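Telomere length regulator taz1 (Schizosaccharomyces pombe, PDB 4ZMI) binds double-stranded telomeric DNA in fission yeast and regulates telomere length and function, this chain being its central all-helical domain. Local coordinates at residues 77-82 / 124-129; 101-106 / 224-229; 113-118 / 149-154. All blocks are in the same frame, centred on the assembly; numbering follows the deposited sequence.

Contact 1. Residues 77-82 / 124-129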
loop_
_atom_site.group_PDB
_atom_site.type_symbol
_atom_site.label_atom_id
_atom_site.label_comp_id
_atom_site.label_asym_id
_atom_site.label_seq_id
_atom_site.Cartn_x
_atom_site.Cartn_y
_atom_site.Cartn_z
ATOM N N PHE A 77 -3.453 -6.458 -5.281
ATOM C CA PHE A 77 -2.129 -6.636 -5.842
ATOM C C PHE A 77 -2.116 -6.746 -7.340
ATOM O O PHE A 77 -2.438 -7.799 -7.908
ATOM C CB PHE A 77 -1.456 -7.829 -5.192
ATOM C CG PHE A 77 -1.125 -7.581 -3.769
ATOM C CD1 PHE A 77 -2.058 -7.817 -2.783
ATOM C CD2 PHE A 77 0.101 -7.017 -3.425
ATOM C CE1 PHE A 77 -1.762 -7.561 -1.461
ATOM C CE2 PHE A 77 0.422 -6.753 -2.116
ATOM C CZ PHE A 77 -0.518 -7.015 -1.113
ATOM N N PHE A 78 -1.713 -5.650 -7.975
ATOM C CA PHE A 78 -1.694 -5.588 -9.423
ATOM C C PHE A 78 -0.651 -6.518 -10.018
ATOM O O PHE A 78 -0.854 -7.080 -11.101
ATOM C CB PHE A 78 -1.552 -4.146 -9.909
ATOM C CG PHE A 78 -2.772 -3.308 -9.636
ATOM C CD1 PHE A 78 -2.816 -2.458 -8.553
ATOM C CD2 PHE A 78 -3.891 -3.408 -10.447
ATOM C CE1 PHE A 78 -3.943 -1.709 -8.287
ATOM C CE2 PHE A 78 -5.014 -2.659 -10.190
ATOM C CZ PHE A 78 -5.044 -1.807 -9.112
ATOM N N SER A 79 0.444 -6.730 -9.303
ATOM C CA SER A 79 1.410 -7.710 -9.778
ATOM C C SER A 79 0.793 -9.105 -9.799
ATOM O O SER A 79 1.073 -9.889 -10.685
ATOM C CB SER A 79 2.670 -7.722 -8.918
ATOM O OG SER A 79 2.387 -8.093 -7.580
ATOM N N TYR A 80 -0.039 -9.406 -8.814
ATOM C CA TYR A 80 -0.645 -10.724 -8.723
ATOM C C TYR A 80 -1.681 -10.910 -9.839
ATOM O O TYR A 80 -1.648 -11.889 -10.564
ATOM C CB TYR A 80 -1.295 -10.867 -7.356
ATOM C CG TYR A 80 -1.897 -12.212 -7.054
ATOM C CD1 TYR A 80 -1.227 -13.126 -6.263
ATOM C CD2 TYR A 80 -3.154 -12.544 -7.516
ATOM C CE1 TYR A 80 -1.772 -14.346 -5.959
ATOM C CE2 TYR A 80 -3.719 -13.785 -7.229
ATOM C CZ TYR A 80 -3.022 -14.676 -6.450
ATOM O OH TYR A 80 -3.576 -15.881 -6.140
ATOM N N ILE A 81 -2.581 -9.942 -9.968
ATOM C CA ILE A 81 -3.591 -9.919 -11.005
ATOM C C ILE A 81 -2.994 -9.986 -12.407
ATOM O O ILE A 81 -3.541 -10.652 -13.274
ATOM C CB ILE A 81 -4.439 -8.658 -10.895
ATOM C CG1 ILE A 81 -5.235 -8.684 -9.590
ATOM C CG2 ILE A 81 -5.356 -8.540 -12.088
ATOM C CD1 ILE A 81 -6.088 -7.463 -9.385
ATOM N N ARG A 82 -1.871 -9.314 -12.639
ATOM C CA ARG A 82 -1.248 -9.376 -13.960
ATOM C C ARG A 82 -0.605 -10.731 -14.204
ATOM O O ARG A 82 -0.602 -11.238 -15.328
ATOM C CB ARG A 82 -0.206 -8.277 -14.142
ATOM C CG ARG A 82 0.538 -8.357 -15.479
ATOM C CD ARG A 82 1.655 -7.321 -15.579
ATOM N NE ARG A 82 1.352 -6.162 -14.761
ATOM C CZ ARG A 82 1.941 -5.907 -13.600
ATOM N NH1 ARG A 82 2.880 -6.723 -13.141
ATOM N NH2 ARG A 82 1.593 -4.838 -12.906
ATOM N N VAL A 124 3.345 -0.013 -1.972
ATOM C CA VAL A 124 4.657 0.371 -2.500
ATOM C C VAL A 124 5.418 -0.812 -3.143
ATOM O O VAL A 124 5.940 -0.682 -4.239
ATOM C CB VAL A 124 5.542 1.028 -1.406
ATOM C CG1 VAL A 124 6.935 1.361 -1.954
ATOM C CG2 VAL A 124 4.879 2.272 -0.859
ATOM N N LEU A 125 5.479 -1.961 -2.463
ATOM C CA LEU A 125 6.167 -3.134 -3.005
ATOM C C LEU A 125 5.467 -3.614 -4.266
ATOM O O LEU A 125 6.121 -4.024 -5.221
ATOM C CB LEU A 125 6.251 -4.281 -1.989
ATOM C CG LEU A 125 7.273 -4.094 -0.852
ATOM C CD1 LEU A 125 6.935 -5.040 0.275
ATOM C CD2 LEU A 125 8.714 -4.342 -1.300
ATOM N N ASP A 126 4.136 -3.565 -4.269
ATOM C CA ASP A 126 3.380 -4.011 -5.437
ATOM C C ASP A 126 3.732 -3.135 -6.626
ATOM O O ASP A 126 4.017 -3.637 -7.705
ATOM C CB ASP A 126 1.885 -3.962 -5.178
ATOM C CG ASP A 126 1.075 -4.506 -6.344
ATOM O OD1 ASP A 126 1.374 -5.627 -6.815
ATOM O OD2 ASP A 126 0.143 -3.800 -6.792
ATOM N N ALA A 127 3.745 -1.825 -6.413
ATOM C CA ALA A 127 4.184 -0.886 -7.448
ATOM C C ALA A 127 5.586 -1.218 -7.910
ATOM O O ALA A 127 5.858 -1.279 -9.107
ATOM C CB ALA A 127 4.130 0.555 -6.935
ATOM N N LEU A 128 6.480 -1.459 -6.963
ATOM C CA LEU A 128 7.849 -1.792 -7.327
ATOM C C LEU A 128 7.952 -3.081 -8.126
ATOM O O LEU A 128 8.867 -3.246 -8.932
ATOM C CB LEU A 128 8.728 -1.889 -6.083
ATOM C CG LEU A 128 9.058 -0.584 -5.350
ATOM C CD1 LEU A 128 9.972 -0.870 -4.163
ATOM C CD2 LEU A 128 9.720 0.414 -6.296
ATOM N N LEU A 129 7.025 -4.007 -7.890
ATOM C CA LEU A 129 7.069 -5.310 -8.553
ATOM C C LEU A 129 6.419 -5.221 -9.920
ATOM O O LEU A 129 6.736 -5.985 -10.811
ATOM C CB LEU A 129 6.354 -6.372 -7.719
ATOM C CG LEU A 129 7.112 -6.856 -6.487
ATOM C CD1 LEU A 129 6.143 -7.471 -5.494
ATOM C CD2 LEU A 129 8.160 -7.860 -6.878
#
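Asp126 meets the first turn of helix 78-83 with its carboxylate, and three hydrogen bonds converge on that single group. The backbone supplies two of them. Phe78 N gives its hydrogen to Asp126 OD2 at 2.9 Å, arriving on the syn side but 25° out of the carboxylate plane. Ser79 N reaches Asp126 OD1 over 2.9 Å in a straighter bond, 162° at the hydrogen, using the syn lone pair. The third bond is from a side chain: Ser79 OG donates to Asp126 OD1 at 2.8 Å, nearly along the C-O bond direction, and Tyr173 OH is its further partner. OD1 thus carries two donors and OD2 one, which holds the carboxylate from both ends and should limit its rotation. With CG anti to its own backbone N (chi1 -176°), Asp126 stretches straight out from helix 118-130 to get there.

In this TRF-family helical domain the first two amides of helix 78-83, those of Phe78 and Ser79, are thus bonded by an acid from helix 118-130, while Phe77 holds the N-cap position. The negative charge probably also gains from the positive end of the helix dipole. A leucine in place of Asp126 would probably leave the buried amides of Phe78 and Ser79 without their acceptor and Ser79 OG with Tyr173 but one partner fewer.

Carbon contacts surround the carboxylate. The Phe77 ring turns an edge to it, its plane steeply turned against that of the acid, and CD2 makes an apolar contact with Asp126 CB at 3.9 Å. Phe78 brings CB to 3.6 Å from Asp126 OD2, while the far end of its ring leads away toward helix 95-107. Nearby, Ser79 CB packs on Leu129 CB at 4.1 Å, one helical turn beyond Asp126.

Contact 2. Residues 101-106 / 224-229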
loop_
_atom_site.group_PDB
_atom_site.type_symbol
_atom_site.label_atom_id
_atom_site.label_comp_id
_atom_site.label_asym_id
_atom_site.label_seq_id
_atom_site.Cartn_x
_atom_site.Cartn_y
_atom_site.Cartn_z
ATOM N N ILE A 101 -10.150 1.446 -4.862
ATOM C CA ILE A 101 -10.213 0.615 -3.657
ATOM C C ILE A 101 -8.845 0.578 -2.950
ATOM O O ILE A 101 -8.744 0.711 -1.724
ATOM C CB ILE A 101 -10.654 -0.831 -4.002
ATOM C CG1 ILE A 101 -12.037 -0.826 -4.651
ATOM C CG2 ILE A 101 -10.670 -1.703 -2.762
ATOM C CD1 ILE A 101 -12.171 -1.831 -5.770
ATOM N N GLN A 102 -7.790 0.408 -3.730
ATOM C CA GLN A 102 -6.451 0.350 -3.165
ATOM C C GLN A 102 -6.075 1.684 -2.474
ATOM O O GLN A 102 -5.478 1.686 -1.393
ATOM C CB GLN A 102 -5.462 -0.017 -4.265
ATOM C CG GLN A 102 -4.018 -0.078 -3.841
ATOM C CD GLN A 102 -3.089 -0.177 -5.027
ATOM O OE1 GLN A 102 -2.951 0.773 -5.793
ATOM N NE2 GLN A 102 -2.461 -1.338 -5.200
ATOM N N PHE A 103 -6.449 2.799 -3.102
ATOM C CA PHE A 103 -6.247 4.148 -2.549
ATOM C C PHE A 103 -6.802 4.204 -1.140
ATOM O O PHE A 103 -6.101 4.570 -0.189
ATOM C CB PHE A 103 -6.986 5.179 -3.406
ATOM C CG PHE A 103 -6.397 6.557 -3.363
ATOM C CD1 PHE A 103 -5.870 7.126 -4.512
ATOM C CD2 PHE A 103 -6.383 7.289 -2.186
ATOM C CE1 PHE A 103 -5.323 8.395 -4.484
ATOM C CE2 PHE A 103 -5.836 8.558 -2.152
ATOM C CZ PHE A 103 -5.303 9.112 -3.305
ATOM N N PHE A 104 -8.068 3.816 -1.012
ATOM C CA PHE A 104 -8.725 3.778 0.288
ATOM C C PHE A 104 -7.937 2.942 1.278
ATOM O O PHE A 104 -7.734 3.356 2.413
ATOM C CB PHE A 104 -10.157 3.240 0.188
ATOM C CG PHE A 104 -10.788 2.972 1.525
ATOM C CD1 PHE A 104 -11.344 4.003 2.257
ATOM C CD2 PHE A 104 -10.783 1.705 2.067
ATOM C CE1 PHE A 104 -11.908 3.767 3.491
ATOM C CE2 PHE A 104 -11.334 1.467 3.303
ATOM C CZ PHE A 104 -11.903 2.491 4.012
ATOM N N THR A 105 -7.497 1.764 0.845
ATOM C CA THR A 105 -6.782 0.873 1.747
ATOM C C THR A 105 -5.432 1.481 2.129
ATOM O O THR A 105 -4.959 1.294 3.243
ATOM C CB THR A 105 -6.634 -0.546 1.174
ATOM O OG1 THR A 105 -5.930 -0.505 -0.074
ATOM C CG2 THR A 105 -8.014 -1.154 0.948
ATOM N N GLY A 106 -4.825 2.218 1.205
ATOM C CA GLY A 106 -3.626 2.973 1.517
ATOM C C GLY A 106 -3.859 4.095 2.532
ATOM O O GLY A 106 -3.214 4.110 3.578
ATOM N N PHE A 224 1.505 9.962 -3.885
ATOM C CA PHE A 224 1.923 8.710 -4.517
ATOM C C PHE A 224 0.753 7.839 -4.948
ATOM O O PHE A 224 0.778 7.263 -6.029
ATOM C CB PHE A 224 2.838 7.911 -3.595
ATOM C CG PHE A 224 3.191 6.554 -4.133
ATOM C CD1 PHE A 224 4.166 6.417 -5.098
ATOM C CD2 PHE A 224 2.555 5.423 -3.672
ATOM C CE1 PHE A 224 4.500 5.177 -5.585
ATOM C CE2 PHE A 224 2.881 4.184 -4.164
ATOM C CZ PHE A 224 3.854 4.060 -5.121
ATOM N N LEU A 225 -0.268 7.745 -4.101
ATOM C CA LEU A 225 -1.465 6.988 -4.435
ATOM C C LEU A 225 -2.220 7.653 -5.583
ATOM O O LEU A 225 -3.034 7.022 -6.243
ATOM C CB LEU A 225 -2.395 6.862 -3.218
ATOM C CG LEU A 225 -1.877 6.244 -1.912
ATOM C CD1 LEU A 225 -2.996 6.099 -0.883
ATOM C CD2 LEU A 225 -1.215 4.904 -2.157
ATOM N N LEU A 226 -1.965 8.937 -5.806
ATOM C CA LEU A 226 -2.611 9.654 -6.898
ATOM C C LEU A 226 -1.926 9.386 -8.233
ATOM O O LEU A 226 -2.605 9.118 -9.219
ATOM C CB LEU A 226 -2.661 11.156 -6.619
ATOM C CG LEU A 226 -3.750 11.647 -5.665
ATOM C CD1 LEU A 226 -3.534 13.109 -5.316
ATOM C CD2 LEU A 226 -5.117 11.446 -6.270
ATOM N N GLU A 227 -0.593 9.462 -8.266
ATOM C CA GLU A 227 0.178 9.068 -9.451
ATOM C C GLU A 227 -0.192 7.657 -9.880
ATOM O O GLU A 227 -0.445 7.401 -11.055
ATOM C CB GLU A 227 1.679 9.058 -9.171
ATOM C CG GLU A 227 2.261 10.300 -8.554
ATOM C CD GLU A 227 3.745 10.141 -8.298
ATOM O OE1 GLU A 227 4.440 9.542 -9.148
ATOM O OE2 GLU A 227 4.212 10.601 -7.238
ATOM N N PHE A 228 -0.182 6.740 -8.911
ATOM C CA PHE A 228 -0.555 5.346 -9.132
ATOM C C PHE A 228 -1.919 5.321 -9.821
ATOM O O PHE A 228 -2.110 4.599 -10.796
ATOM C CB PHE A 228 -0.591 4.607 -7.780
ATOM C CG PHE A 228 -0.437 3.093 -7.865
ATOM C CD1 PHE A 228 0.049 2.384 -6.773
ATOM C CD2 PHE A 228 -0.796 2.376 -8.999
ATOM C CE1 PHE A 228 0.188 1.002 -6.811
ATOM C CE2 PHE A 228 -0.657 0.977 -9.039
ATOM C CZ PHE A 228 -0.172 0.302 -7.945
ATOM N N LYS A 229 -2.843 6.154 -9.344
ATOM C CA LYS A 229 -4.235 6.143 -9.811
ATOM C C LYS A 229 -4.433 6.573 -11.272
ATOM O O LYS A 229 -5.482 6.310 -11.859
ATOM C CB LYS A 229 -5.141 6.966 -8.878
ATOM C CG LYS A 229 -6.612 6.527 -8.883
ATOM C CD LYS A 229 -7.449 7.221 -7.804
ATOM C CE LYS A 229 -7.839 8.641 -8.198
ATOM N NZ LYS A 229 -8.823 9.228 -7.242
#
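Helices 95-107 and 214-229 run nearly antiparallel here, their local axes 170° apart in direction and 10.1 Å at closest approach, with Phe103 and Leu225 nearest in register. Phe103 carries most of the contact. Its ring lies across the second helix so that Leu225 CB sits over the middle of one face, 3.6 Å from the centroid, in a CH-pi contact. CE1 of the same ring also reaches Leu226 CD2 at 3.5 Å. Lys229, poorly ordered and so less certain in position, lays its CD obliquely near CD1; its ammonium group goes on to a salt bridge with Glu23 of helix 5-35.

Gly106 suits its place: its CA stands 4.0 Å from Leu225 CD1, and a beta carbon there would run into that methyl.

Beside this apolar zone, Gln102 extends with CG anti to its backbone N (chi1 178°) and sets OE1 over one face of the Phe228 ring, 3.3 Å from CE1 and offset toward the rim. Amide and ring planes are 57° apart, so the two groups do not stack flat, and the amide nitrogen is taken up by Ile76 O.

This antiparallel helix packing within the all-helical domain therefore rests on aromatic and aliphatic surfaces; Gln102 NE2 and Lys229 NZ find their polar partners in other parts of the fold, tying the pair to its neighbours.

Contact 3. Residues 113-118 / 149-154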
loop_
_atom_site.group_PDB
_atom_site.type_symbol
_atom_site.label_atom_id
_atom_site.label_comp_id
_atom_site.label_asym_id
_atom_site.label_seq_id
_atom_site.Cartn_x
_atom_site.Cartn_y
_atom_site.Cartn_z
ATOM N N ASN A 113 -1.303 3.678 14.363
ATOM C CA ASN A 113 -0.397 4.291 15.335
ATOM C C ASN A 113 0.763 3.408 15.809
ATOM O O ASN A 113 1.468 3.781 16.735
ATOM C CB ASN A 113 -1.161 4.908 16.522
ATOM C CG ASN A 113 -1.735 3.871 17.474
ATOM O OD1 ASN A 113 -1.123 2.835 17.744
ATOM N ND2 ASN A 113 -2.922 4.157 18.004
ATOM N N THR A 114 0.959 2.240 15.195
ATOM C CA THR A 114 2.153 1.451 15.486
ATOM C C THR A 114 3.252 1.792 14.476
ATOM O O THR A 114 4.404 1.371 14.621
ATOM C CB THR A 114 1.888 -0.053 15.393
ATOM O OG1 THR A 114 1.437 -0.374 14.071
ATOM C CG2 THR A 114 0.837 -0.499 16.417
ATOM N N ASN A 115 2.881 2.549 13.447
ATOM C CA ASN A 115 3.796 2.911 12.368
ATOM C C ASN A 115 4.316 1.720 11.531
ATOM O O ASN A 115 5.333 1.833 10.832
ATOM C CB ASN A 115 4.965 3.739 12.916
ATOM C CG ASN A 115 4.500 5.011 13.605
ATOM O OD1 ASN A 115 3.561 5.655 13.159
ATOM N ND2 ASN A 115 5.150 5.365 14.702
ATOM N N LYS A 116 3.637 0.578 11.606
ATOM C CA LYS A 116 3.994 -0.564 10.751
ATOM C C LYS A 116 3.574 -0.350 9.295
ATOM O O LYS A 116 4.238 -0.811 8.373
ATOM C CB LYS A 116 3.382 -1.865 11.285
ATOM C CG LYS A 116 4.093 -2.423 12.509
ATOM C CD LYS A 116 3.362 -3.675 12.993
ATOM C CE LYS A 116 4.045 -4.298 14.193
ATOM N NZ LYS A 116 3.292 -5.472 14.721
ATOM N N HIS A 117 2.469 0.357 9.106
ATOM C CA HIS A 117 1.909 0.622 7.787
ATOM C C HIS A 117 2.012 -0.572 6.829
ATOM O O HIS A 117 2.553 -0.457 5.731
ATOM C CB HIS A 117 2.547 1.868 7.193
ATOM C CG HIS A 117 2.540 3.045 8.126
ATOM N ND1 HIS A 117 1.370 3.647 8.548
ATOM C CD2 HIS A 117 3.548 3.718 8.722
ATOM C CE1 HIS A 117 1.670 4.650 9.362
ATOM N NE2 HIS A 117 2.981 4.713 9.486
ATOM N N LEU A 118 1.503 -1.719 7.264
ATOM C CA LEU A 118 1.542 -2.930 6.441
ATOM C C LEU A 118 0.904 -2.704 5.090
ATOM O O LEU A 118 1.398 -3.212 4.101
ATOM C CB LEU A 118 0.851 -4.099 7.140
ATOM C CG LEU A 118 1.429 -4.454 8.503
ATOM C CD1 LEU A 118 0.599 -5.570 9.124
ATOM C CD2 LEU A 118 2.870 -4.865 8.336
ATOM N N VAL A 149 10.423 2.359 5.888
ATOM C CA VAL A 149 11.467 1.638 6.617
ATOM C C VAL A 149 11.875 2.407 7.880
ATOM O O VAL A 149 11.981 1.809 8.963
ATOM C CB VAL A 149 12.673 1.290 5.723
ATOM C CG1 VAL A 149 13.782 0.646 6.532
ATOM C CG2 VAL A 149 12.221 0.347 4.620
ATOM N N ILE A 150 12.048 3.726 7.750
ATOM C CA ILE A 150 12.384 4.572 8.897
ATOM C C ILE A 150 11.285 4.481 9.942
ATOM O O ILE A 150 11.556 4.244 11.122
ATOM C CB ILE A 150 12.503 6.064 8.527
ATOM C CG1 ILE A 150 13.351 6.265 7.283
ATOM C CG2 ILE A 150 13.104 6.821 9.682
ATOM C CD1 ILE A 150 14.781 5.882 7.474
ATOM N N ARG A 151 10.047 4.679 9.493
ATOM C CA ARG A 151 8.894 4.680 10.385
ATOM C C ARG A 151 8.823 3.380 11.170
ATOM O O ARG A 151 8.621 3.399 12.382
ATOM C CB ARG A 151 7.589 4.974 9.618
ATOM C CG ARG A 151 7.543 6.434 9.104
ATOM C CD ARG A 151 6.194 6.838 8.510
ATOM N NE ARG A 151 5.135 6.888 9.511
ATOM C CZ ARG A 151 4.947 7.913 10.339
ATOM N NH1 ARG A 151 5.762 8.975 10.299
ATOM N NH2 ARG A 151 3.956 7.877 11.228
ATOM N N TYR A 152 9.043 2.254 10.502
ATOM C CA TYR A 152 9.002 0.985 11.216
ATOM C C TYR A 152 10.094 0.908 12.274
ATOM O O TYR A 152 9.800 0.749 13.459
ATOM C CB TYR A 152 9.149 -0.214 10.291
ATOM C CG TYR A 152 9.059 -1.504 11.052
ATOM C CD1 TYR A 152 7.836 -2.101 11.275
ATOM C CD2 TYR A 152 10.189 -2.123 11.551
ATOM C CE1 TYR A 152 7.734 -3.283 11.971
ATOM C CE2 TYR A 152 10.101 -3.308 12.256
ATOM C CZ TYR A 152 8.865 -3.880 12.465
ATOM O OH TYR A 152 8.737 -5.063 13.159
ATOM N N PHE A 153 11.350 0.992 11.836
ATOM C CA PHE A 153 12.486 0.763 12.729
ATOM C C PHE A 153 12.803 1.937 13.607
ATOM O O PHE A 153 13.786 1.902 14.330
ATOM C CB PHE A 153 13.749 0.440 11.957
ATOM C CG PHE A 153 13.665 -0.815 11.187
ATOM C CD1 PHE A 153 13.720 -0.799 9.802
ATOM C CD2 PHE A 153 13.516 -2.020 11.838
ATOM C CE1 PHE A 153 13.631 -1.973 9.077
ATOM C CE2 PHE A 153 13.427 -3.199 11.118
ATOM C CZ PHE A 153 13.483 -3.173 9.733
ATOM N N GLY A 154 12.003 2.988 13.517
ATOM C CA GLY A 154 12.215 4.148 14.365
ATOM C C GLY A 154 11.327 4.060 15.593
ATOM O O GLY A 154 11.499 4.800 16.556
#
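His117 and Arg151 hold the loop before helix 118-130 against the last turns of helix 137-154. Arg151 NE donates to His117 NE2 over 3.1 Å, nearly straight at 169°. The acceptor lies in the guanidinium plane, but the donor stands 28° out of the imidazole plane, and the two flat groups are turned obliquely to each other. The arginine chain is extended at chi2 and then bends at chi3 (67°), which swings the guanidinium round to present its NE edge to the histidine. Because NE2 accepts this hydrogen while ND1 is bonded to Asp109 O, the imidazole is gripped at both nitrogens; the pattern is consistent with a neutral ring protonated at ND1.

This is a connection between a loop and a helix: His117 is the N-cap residue of helix 118-130, and the turn leading into it is fastened to helix 137-154 within the TRF-family helical domain. The Arg151 side chain also touches Phe214 and Phe217 of helix 214-229.

Asn115 approaches the same arginine from another direction. Its OD1 lies 3.0 Å from Arg151 NH2, with the amide and guanidinium planes close to perpendicular, and its ND2 bonds to Thr155 OG1 just past the helical segment. The Asn115 CB also rests 3.7 Å from Arg151 O.

Lys116 and Tyr152 run side by side in the same direction. The lysine chain is extended beyond CG, and that CG sits at the edge of the phenol ring, 3.8 Å from Tyr152 CE1. Tyr152 holds CG anti to its backbone N, which sends the ring alongside the lysine and its hydroxyl to Pro159 O, which accepts its hydrogen bond.

Overall arrangement
Contacts 1 and 2 adjoin, with centres 13 Å apart: Phe78 CE1 lies 3.4 Å from Gln102 NE2, and Phe78 CD1 packs 3.9 Å from Phe228 CZ. Helix 118-130 links contact 1 to contact 3, since Asp126 lies on it and His117 holds its N-cap position, although the two centres are 21 Å apart. Contact 3 falls between the segments of contact 2 in sequence, about 7 Å away at the nearest atoms, and Phe217 of helix 214-229 reaches its His117. The bound magnesium ion, sited by Leu168, Leu171 and Tyr173, is about 9 Å from the Phe77 side chain; Tyr173 OH is hydrogen-bonded to Ser79 OG. A cobalt ion lies about 10 Å from the Arg151 side chain.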